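Local coordinates for malonyl CoA-acyl carrier protein transacylase (Clostridium perfringens, PDB 3PTW) that probably transfers the malonyl group from malonyl-CoA to acyl carrier protein, the step that supplies the extender unit for fatty acid synthesis, at residues Ile145-Val155 with Glu171-Ile182; Val155-Pro163 with Val249-Asn257. All coordinates share one frame; numbering follows the deposited sequence.

Contact 1: residues Ile145-Val155 with Glu171-Ile182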
loop_
_atom_site.group_PDB
_atom_site.type_symbol
_atom_site.label_atom_id
_atom_site.label_comp_id
_atom_site.label_asym_id
_atom_site.label_seq_id
_atom_site.Cartn_x
_atom_site.Cartn_y
_atom_site.Cartn_z
ATOM N N ILE A 145 24.554 3.323 7.526
ATOM C CA ILE A 145 23.948 2.856 8.781
ATOM C C ILE A 145 23.731 1.336 8.811
ATOM O O ILE A 145 24.141 0.663 9.769
ATOM C CB ILE A 145 22.583 3.559 9.057
ATOM C CG1 ILE A 145 22.750 5.087 9.120
ATOM C CG2 ILE A 145 21.908 2.978 10.309
ATOM C CD1 ILE A 145 23.705 5.620 10.172
ATOM N N ILE A 146 23.084 0.816 7.764
ATOM C CA ILE A 146 22.872 -0.624 7.602
ATOM C C ILE A 146 24.216 -1.375 7.735
ATOM O O ILE A 146 24.311 -2.353 8.464
ATOM C CB ILE A 146 22.138 -0.951 6.264
ATOM C CG1 ILE A 146 20.648 -0.616 6.385
ATOM C CG2 ILE A 146 22.320 -2.425 5.866
ATOM C CD1 ILE A 146 19.951 -0.361 5.069
ATOM N N GLU A 147 25.246 -0.863 7.074
ATOM C CA GLU A 147 26.600 -1.409 7.138
ATOM C C GLU A 147 27.114 -1.515 8.571
ATOM O O GLU A 147 27.594 -2.567 8.988
ATOM C CB GLU A 147 27.532 -0.537 6.283
ATOM C CG GLU A 147 29.018 -0.601 6.623
ATOM C CD GLU A 147 29.782 -1.597 5.770
ATOM O OE1 GLU A 147 31.022 -1.417 5.643
ATOM O OE2 GLU A 147 29.163 -2.547 5.222
ATOM N N LYS A 148 26.999 -0.426 9.323
ATOM C CA LYS A 148 27.513 -0.383 10.683
ATOM C C LYS A 148 26.705 -1.244 11.634
ATOM O O LYS A 148 27.243 -1.724 12.638
ATOM C CB LYS A 148 27.517 1.049 11.208
ATOM C CG LYS A 148 28.589 1.933 10.631
ATOM C CD LYS A 148 28.299 3.370 11.015
ATOM C CE LYS A 148 29.552 4.216 11.005
ATOM N NZ LYS A 148 29.222 5.564 11.520
ATOM N N SER A 149 25.422 -1.436 11.322
ATOM C CA SER A 149 24.488 -2.089 12.242
ATOM C C SER A 149 24.386 -3.595 12.022
ATOM O O SER A 149 23.932 -4.311 12.906
ATOM C CB SER A 149 23.083 -1.461 12.147
ATOM O OG SER A 149 23.109 -0.058 12.342
ATOM N N SER A 150 24.821 -4.070 10.852
ATOM C CA SER A 150 24.637 -5.477 10.475
ATOM C C SER A 150 25.407 -6.516 11.312
ATOM O O SER A 150 24.960 -7.649 11.415
ATOM C CB SER A 150 24.887 -5.678 8.980
ATOM O OG SER A 150 23.764 -5.224 8.240
ATOM N N PRO A 151 26.551 -6.136 11.918
ATOM C CA PRO A 151 27.174 -7.089 12.849
ATOM C C PRO A 151 26.335 -7.369 14.108
ATOM O O PRO A 151 26.623 -8.313 14.832
ATOM C CB PRO A 151 28.495 -6.405 13.237
ATOM C CG PRO A 151 28.765 -5.424 12.134
ATOM C CD PRO A 151 27.406 -4.959 11.681
ATOM N N TYR A 152 25.308 -6.556 14.361
ATOM C CA TYR A 152 24.489 -6.707 15.566
ATOM C C TYR A 152 23.227 -7.487 15.261
ATOM O O TYR A 152 22.412 -7.762 16.152
ATOM C CB TYR A 152 24.166 -5.343 16.184
ATOM C CG TYR A 152 25.398 -4.614 16.667
ATOM C CD1 TYR A 152 25.989 -4.938 17.897
ATOM C CD2 TYR A 152 25.993 -3.618 15.890
ATOM C CE1 TYR A 152 27.130 -4.279 18.347
ATOM C CE2 TYR A 152 27.146 -2.947 16.331
ATOM C CZ TYR A 152 27.703 -3.282 17.557
ATOM O OH TYR A 152 28.830 -2.629 18.005
ATOM N N GLY A 153 23.083 -7.855 13.996
ATOM C CA GLY A 153 21.917 -8.590 13.536
ATOM C C GLY A 153 21.281 -7.928 12.335
ATOM O O GLY A 153 21.782 -6.909 11.835
ATOM N N ILE A 154 20.160 -8.500 11.889
ATOM C CA ILE A 154 19.533 -8.105 10.626
ATOM C C ILE A 154 18.921 -6.708 10.625
ATOM O O ILE A 154 17.996 -6.408 11.387
ATOM C CB ILE A 154 18.491 -9.151 10.154
ATOM C CG1 ILE A 154 19.216 -10.429 9.693
ATOM C CG2 ILE A 154 17.582 -8.562 9.044
ATOM C CD1 ILE A 154 18.338 -11.653 9.601
ATOM N N VAL A 155 19.455 -5.858 9.755
ATOM C CA VAL A 155 18.821 -4.578 9.439
ATOM C C VAL A 155 18.927 -4.314 7.932
ATOM O O VAL A 155 19.997 -4.445 7.326
ATOM C CB VAL A 155 19.386 -3.418 10.313
ATOM C CG1 VAL A 155 20.895 -3.521 10.434
ATOM C CG2 VAL A 155 18.952 -2.055 9.801
ATOM N N GLU A 171 15.967 -7.060 13.169
ATOM C CA GLU A 171 15.926 -7.456 14.573
ATOM C C GLU A 171 16.020 -6.241 15.469
ATOM O O GLU A 171 16.818 -5.345 15.217
ATOM C CB GLU A 171 17.052 -8.425 14.906
ATOM C CG GLU A 171 17.073 -9.635 14.014
ATOM C CD GLU A 171 18.236 -10.508 14.317
ATOM O OE1 GLU A 171 19.214 -10.483 13.541
ATOM O OE2 GLU A 171 18.198 -11.185 15.358
ATOM N N LEU A 172 15.195 -6.238 16.517
ATOM C CA LEU A 172 15.094 -5.118 17.450
ATOM C C LEU A 172 16.428 -4.756 18.057
ATOM O O LEU A 172 16.751 -3.586 18.222
ATOM C CB LEU A 172 14.112 -5.448 18.579
ATOM C CG LEU A 172 12.628 -5.432 18.213
ATOM C CD1 LEU A 172 11.803 -5.599 19.460
ATOM C CD2 LEU A 172 12.244 -4.145 17.486
ATOM N N VAL A 173 17.212 -5.776 18.372
ATOM C CA VAL A 173 18.491 -5.565 18.988
ATOM C C VAL A 173 19.451 -4.828 18.028
ATOM O O VAL A 173 20.191 -3.931 18.450
ATOM C CB VAL A 173 19.018 -6.921 19.576
ATOM C CG1 VAL A 173 19.939 -7.650 18.607
ATOM C CG2 VAL A 173 19.651 -6.707 20.913
ATOM N N ALA A 174 19.393 -5.160 16.735
ATOM C CA ALA A 174 20.206 -4.467 15.721
ATOM C C ALA A 174 19.635 -3.091 15.381
ATOM O O ALA A 174 20.384 -2.133 15.175
ATOM C CB ALA A 174 20.344 -5.310 14.467
ATOM N N LEU A 175 18.305 -3.008 15.342
ATOM C CA LEU A 175 17.591 -1.749 15.100
ATOM C C LEU A 175 17.935 -0.689 16.148
ATOM O O LEU A 175 18.044 0.493 15.837
ATOM C CB LEU A 175 16.085 -1.993 15.087
ATOM C CG LEU A 175 15.292 -2.026 13.781
ATOM C CD1 LEU A 175 16.133 -2.231 12.508
ATOM C CD2 LEU A 175 14.165 -3.016 13.872
ATOM N N GLU A 176 18.117 -1.131 17.388
ATOM C CA GLU A 176 18.516 -0.256 18.474
ATOM C C GLU A 176 19.873 0.367 18.186
ATOM O O GLU A 176 20.082 1.547 18.448
ATOM C CB GLU A 176 18.589 -1.044 19.783
ATOM C CG GLU A 176 17.809 -0.412 20.906
ATOM C CD GLU A 176 16.477 -1.102 21.140
ATOM O OE1 GLU A 176 15.555 -0.917 20.309
ATOM O OE2 GLU A 176 16.355 -1.826 22.161
ATOM N N LYS A 177 20.805 -0.424 17.664
ATOM C CA LYS A 177 22.120 0.114 17.312
ATOM C C LYS A 177 22.056 1.103 16.133
ATOM O O LYS A 177 22.733 2.139 16.141
ATOM C CB LYS A 177 23.122 -1.011 17.046
ATOM C CG LYS A 177 24.526 -0.704 17.564
ATOM C CD LYS A 177 24.864 -1.430 18.869
ATOM C CE LYS A 177 23.963 -1.036 20.033
ATOM N NZ LYS A 177 23.939 -2.126 21.045
ATOM N N ALA A 178 21.224 0.782 15.140
ATOM C CA ALA A 178 21.016 1.637 13.972
ATOM C C ALA A 178 20.526 3.021 14.382
ATOM O O ALA A 178 21.015 4.033 13.865
ATOM C CB ALA A 178 20.036 0.986 13.001
ATOM N N MET A 179 19.570 3.043 15.314
ATOM C CA MET A 179 19.033 4.284 15.880
ATOM C C MET A 179 20.127 5.140 16.521
ATOM O O MET A 179 20.162 6.354 16.297
ATOM C CB MET A 179 17.931 3.976 16.897
ATOM C CG MET A 179 16.629 3.430 16.290
ATOM S SD MET A 179 15.438 2.956 17.576
ATOM C CE MET A 179 15.204 4.561 18.382
ATOM N N GLU A 180 21.008 4.508 17.307
ATOM C CA GLU A 180 22.208 5.161 17.850
ATOM C C GLU A 180 23.045 5.768 16.727
ATOM O O GLU A 180 23.358 6.952 16.773
ATOM C CB GLU A 180 23.091 4.187 18.658
ATOM C CG GLU A 180 22.580 3.806 20.046
ATOM C CD GLU A 180 23.519 2.842 20.783
ATOM O OE1 GLU A 180 23.023 2.040 21.609
ATOM O OE2 GLU A 180 24.745 2.876 20.542
ATOM N N PHE A 181 23.396 4.957 15.726
ATOM C CA PHE A 181 24.212 5.417 14.594
ATOM C C PHE A 181 23.554 6.557 13.798
ATOM O O PHE A 181 24.239 7.496 13.367
ATOM C CB PHE A 181 24.586 4.259 13.649
ATOM C CG PHE A 181 25.506 3.232 14.259
ATOM C CD1 PHE A 181 25.202 1.880 14.176
ATOM C CD2 PHE A 181 26.679 3.613 14.916
ATOM C CE1 PHE A 181 26.046 0.910 14.741
ATOM C CE2 PHE A 181 27.538 2.653 15.489
ATOM C CZ PHE A 181 27.215 1.298 15.400
ATOM N N ILE A 182 22.237 6.483 13.618
ATOM C CA ILE A 182 21.500 7.538 12.909
ATOM C C ILE A 182 21.639 8.887 13.634
ATOM O O ILE A 182 21.915 9.916 13.003
ATOM C CB ILE A 182 20.015 7.140 12.664
ATOM C CG1 ILE A 182 19.941 6.096 11.555
ATOM C CG2 ILE A 182 19.155 8.336 12.260
ATOM C CD1 ILE A 182 18.753 5.189 11.641
#

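Contact 2: residues Val155-Pro163 with Val249-Asn257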
loop_
_atom_site.group_PDB
_atom_site.type_symbol
_atom_site.label_atom_id
_atom_site.label_comp_id
_atom_site.label_asym_id
_atom_site.label_seq_id
_atom_site.Cartn_x
_atom_site.Cartn_y
_atom_site.Cartn_z
ATOM N N VAL A 155 19.455 -5.858 9.755
ATOM C CA VAL A 155 18.821 -4.578 9.439
ATOM C C VAL A 155 18.927 -4.314 7.932
ATOM O O VAL A 155 19.997 -4.445 7.326
ATOM C CB VAL A 155 19.386 -3.418 10.313
ATOM C CG1 VAL A 155 20.895 -3.521 10.434
ATOM C CG2 VAL A 155 18.952 -2.055 9.801
ATOM N N GLU A 156 17.792 -3.963 7.342
ATOM C CA GLU A 156 17.665 -3.793 5.908
ATOM C C GLU A 156 16.709 -2.624 5.644
ATOM O O GLU A 156 15.892 -2.279 6.507
ATOM C CB GLU A 156 17.120 -5.096 5.274
ATOM C CG GLU A 156 18.014 -6.354 5.479
ATOM C CD GLU A 156 17.445 -7.637 4.855
ATOM O OE1 GLU A 156 16.318 -7.605 4.308
ATOM O OE2 GLU A 156 18.126 -8.691 4.915
ATOM N N GLY A 157 16.829 -1.994 4.472
ATOM C CA GLY A 157 15.838 -0.999 4.048
ATOM C C GLY A 157 14.492 -1.686 3.843
ATOM O O GLY A 157 14.439 -2.791 3.300
ATOM N N ALA A 158 13.413 -1.044 4.297
ATOM C CA ALA A 158 12.061 -1.621 4.246
ATOM C C ALA A 158 11.093 -0.772 3.395
ATOM O O ALA A 158 10.265 -1.314 2.648
ATOM C CB ALA A 158 11.500 -1.822 5.684
ATOM N N ASN A 159 11.209 0.550 3.517
ATOM C CA ASN A 159 10.410 1.487 2.724
ATOM C C ASN A 159 11.235 2.682 2.286
ATOM O O ASN A 159 12.081 3.165 3.034
ATOM C CB ASN A 159 9.195 1.980 3.514
ATOM C CG ASN A 159 8.341 0.848 4.045
ATOM O OD1 ASN A 159 7.344 0.500 3.451
ATOM N ND2 ASN A 159 8.742 0.260 5.165
ATOM N N TYR A 160 11.000 3.135 1.062
ATOM C CA TYR A 160 11.575 4.375 0.538
ATOM C C TYR A 160 10.378 5.187 0.047
ATOM O O TYR A 160 9.878 4.989 -1.053
ATOM C CB TYR A 160 12.615 4.098 -0.564
ATOM C CG TYR A 160 13.817 3.373 -0.013
ATOM C CD1 TYR A 160 14.919 4.088 0.491
ATOM C CD2 TYR A 160 13.839 1.972 0.073
ATOM C CE1 TYR A 160 16.026 3.421 1.042
ATOM C CE2 TYR A 160 14.939 1.302 0.624
ATOM C CZ TYR A 160 16.022 2.040 1.103
ATOM O OH TYR A 160 17.102 1.399 1.647
ATOM N N ASN A 161 9.896 6.070 0.909
ATOM C CA ASN A 161 8.596 6.689 0.705
ATOM C C ASN A 161 8.639 8.073 0.084
ATOM O O ASN A 161 7.749 8.421 -0.695
ATOM C CB ASN A 161 7.792 6.683 2.006
ATOM C CG ASN A 161 7.483 5.266 2.497
ATOM O OD1 ASN A 161 7.251 4.353 1.705
ATOM N ND2 ASN A 161 7.470 5.090 3.799
ATOM N N SER A 162 9.665 8.855 0.438
ATOM C CA SER A 162 9.846 10.214 -0.078
ATOM C C SER A 162 11.226 10.727 0.368
ATOM O O SER A 162 11.865 10.067 1.178
ATOM C CB SER A 162 8.710 11.135 0.407
ATOM O OG SER A 162 8.980 11.669 1.688
ATOM N N PRO A 163 11.691 11.899 -0.150
ATOM C CA PRO A 163 13.016 12.427 0.264
ATOM C C PRO A 163 13.066 12.664 1.775
ATOM O O PRO A 163 12.207 13.363 2.319
ATOM C CB PRO A 163 13.121 13.779 -0.465
ATOM C CG PRO A 163 12.041 13.765 -1.513
ATOM C CD PRO A 163 10.956 12.858 -0.996
ATOM N N VAL A 249 6.887 -8.789 0.162
ATOM C CA VAL A 249 6.789 -8.835 1.627
ATOM C C VAL A 249 8.173 -8.894 2.306
ATOM O O VAL A 249 8.319 -8.546 3.471
ATOM C CB VAL A 249 5.874 -9.997 2.130
ATOM C CG1 VAL A 249 4.537 -9.996 1.380
ATOM C CG2 VAL A 249 6.571 -11.358 1.995
ATOM N N LYS A 250 9.190 -9.296 1.567
ATOM C CA LYS A 250 10.514 -9.504 2.177
ATOM C C LYS A 250 11.618 -8.576 1.640
ATOM O O LYS A 250 12.758 -8.675 2.087
ATOM C CB LYS A 250 10.932 -10.963 2.041
ATOM C CG LYS A 250 11.025 -11.438 0.600
ATOM C CD LYS A 250 12.062 -12.517 0.466
ATOM C CE LYS A 250 11.808 -13.362 -0.755
ATOM N NZ LYS A 250 12.919 -14.318 -0.917
ATOM N N LYS A 251 11.250 -7.687 0.703
ATOM C CA LYS A 251 12.150 -6.730 0.040
ATOM C C LYS A 251 11.671 -5.279 0.238
ATOM O O LYS A 251 10.516 -5.059 0.579
ATOM C CB LYS A 251 12.230 -7.021 -1.471
ATOM C CG LYS A 251 13.002 -8.284 -1.865
ATOM C CD LYS A 251 14.366 -8.252 -1.249
ATOM C CE LYS A 251 15.190 -9.511 -1.500
ATOM N NZ LYS A 251 16.531 -9.200 -0.922
ATOM N N PRO A 252 12.549 -4.288 -0.019
ATOM C CA PRO A 252 12.198 -2.886 0.111
ATOM C C PRO A 252 11.004 -2.472 -0.760
ATOM O O PRO A 252 10.901 -2.895 -1.914
ATOM C CB PRO A 252 13.471 -2.168 -0.392
ATOM C CG PRO A 252 14.563 -3.104 -0.060
ATOM C CD PRO A 252 13.979 -4.455 -0.350
ATOM N N VAL A 253 10.132 -1.640 -0.199
ATOM C CA VAL A 253 9.070 -0.972 -0.962
ATOM C C VAL A 253 9.627 0.311 -1.580
ATOM O O VAL A 253 9.803 1.326 -0.897
ATOM C CB VAL A 253 7.839 -0.673 -0.087
ATOM C CG1 VAL A 253 6.736 0.026 -0.893
ATOM C CG2 VAL A 253 7.310 -1.964 0.514
ATOM N N LEU A 254 9.916 0.256 -2.877
ATOM C CA LEU A 254 10.442 1.408 -3.584
ATOM C C LEU A 254 9.307 2.344 -4.016
ATOM O O LEU A 254 9.145 2.623 -5.214
ATOM C CB LEU A 254 11.283 0.941 -4.781
ATOM C CG LEU A 254 12.750 0.554 -4.561
ATOM C CD1 LEU A 254 13.076 0.139 -3.147
ATOM C CD2 LEU A 254 13.234 -0.509 -5.532
ATOM N N PHE A 255 8.516 2.818 -3.046
ATOM C CA PHE A 255 7.392 3.730 -3.350
ATOM C C PHE A 255 7.805 5.010 -4.058
ATOM O O PHE A 255 7.116 5.451 -4.990
ATOM C CB PHE A 255 6.573 4.103 -2.113
ATOM C CG PHE A 255 5.321 4.924 -2.439
ATOM C CD1 PHE A 255 4.186 4.304 -2.974
ATOM C CD2 PHE A 255 5.284 6.297 -2.204
ATOM C CE1 PHE A 255 3.030 5.043 -3.274
ATOM C CE2 PHE A 255 4.131 7.047 -2.497
ATOM C CZ PHE A 255 3.003 6.416 -3.026
ATOM N N ILE A 256 8.902 5.625 -3.607
ATOM C CA ILE A 256 9.368 6.861 -4.243
ATOM C C ILE A 256 9.676 6.638 -5.731
ATOM O O ILE A 256 9.285 7.456 -6.573
ATOM C CB ILE A 256 10.550 7.568 -3.487
ATOM C CG1 ILE A 256 10.914 8.893 -4.184
ATOM C CG2 ILE A 256 11.777 6.665 -3.387
ATOM C CD1 ILE A 256 11.998 9.712 -3.500
ATOM N N ASN A 257 10.343 5.529 -6.052
ATOM C CA ASN A 257 10.674 5.218 -7.446
ATOM C C ASN A 257 9.402 5.006 -8.283
ATOM O O ASN A 257 9.317 5.458 -9.442
ATOM C CB ASN A 257 11.584 3.994 -7.539
ATOM C CG ASN A 257 12.797 4.076 -6.609
ATOM O OD1 ASN A 257 12.679 4.011 -5.378
ATOM N ND2 ASN A 257 13.965 4.195 -7.203
HETATM O O HOH W 1 15.362 -9.386 1.814
#

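Contact 1: residues Ile145-Val155 with Glu171-Ile182
Ile145 O is gripped twice by Ser149, through the backbone N and through OG at 2.9 Å, the hydroxyl coming from above the carbonyl plane. With chi1 at -54°, that hydroxyl lies beside its own backbone N and faces helix 172-184, where it sits as a knob among Ala174, Lys177, Ala178 and Phe181. Its OG lies 3.1 Å from Ala178 CA and meets the Phe181 ring at the edge, while Lys148 CB rests over one face of that ring, nearer its rim than its centre. One turn earlier, Ile145 reaches Ala178 CB with its CG2 branch, and its CD1 packs on Phe181 CB at 3.8 Å; its side chain crosses that of Ile182 at about a right angle.

At the other end the aliphatic chain of Lys177, bent at chi2 and chi3, runs across Tyr152. Its CD stands 3.5 Å from the Tyr152 ring centroid, almost on the ring normal, a CH-pi contact.

The loop after the helix is tied down by a reciprocal pair. Ile154 N donates to Glu171 OE1 (2.7 Å, nearly straight at 171°) on the anti side of the carboxylate, and Glu171 N returns a bond to Ile154 O (2.8 Å). Gly153 CA passes 3.3 Å from Glu171 OE1, with a positive phi that suits glycine, and Gly153 O touches Ala174 CB.

Helices 139-149 and 172-184 cross, their axes 9.0 Å apart at closest within the two segments and 129° between their directions, both packed on the four-stranded antiparallel sheet, the beta-alpha-beta-beta-alpha-beta layout of the ferredoxin-like subdomain of malonyl transacylases.

Contact 2: residues Val155-Pro163 with Val249-Asn257
The edge strand 155-162 of the antiparallel sheet is joined here to the chain leading into helix 255-264 by a single parallel beta bridge, Asn159 with Val253. Val253 N donates to Ala158 O (2.9 Å, 174°), and Val253 O takes Tyr160 N at 2.9 Å. Beyond the bridge, at the start of the helix, Ile256 N bonds to Tyr160 O (2.8 Å).

Side chains line up along this seam. Tyr160 lies alongside Pro252, whose CB meets the ring edge in plane, 3.9 Å from Tyr160 CE2; Leu254 CD1 approaches the same ring obliquely. Ile256 CG2, held between its backbone N and carbonyl carbon, packs on Tyr160 CB, and its CD1 touches Pro163 CD. Phe255 turns a ring edge to Asn161 O, with CD2 3.6 Å away.

At the far end a water donates to Lys250 O and Glu156 OE1 and accepts from Lys251 NZ. Glu156 OE1 also takes the N-H of Ser201.

Backbone bonds carry the joint, with apolar side chains packed along it. Asn161 OD1, buried beside Phe255 CB, has no modelled partner, a probable energetic cost, while the water links Lys251 NZ to Glu156 OE1, which probably steadies the opposite charges without a direct salt bridge.

Both contacts build on the small ferredoxin-like subdomain: contact 1 pairs its two helices, and contact 2 joins its edge strand to the rest of the transacylase. Val155 belongs to both, being the residue where the loop of contact 1 becomes the strand of contact 2. They also touch directly, Ile146 CD1 lying 3.6 Å from Gly157 N. Their centres are about 17 Å apart. Contact 1 is peripheral, its centre about 26 Å from that of the chain, against about 12 Å for contact 2. The inner one also borders the probable active site: Val253 touches His199 and the presumed nucleophile elbow that holds Ser91.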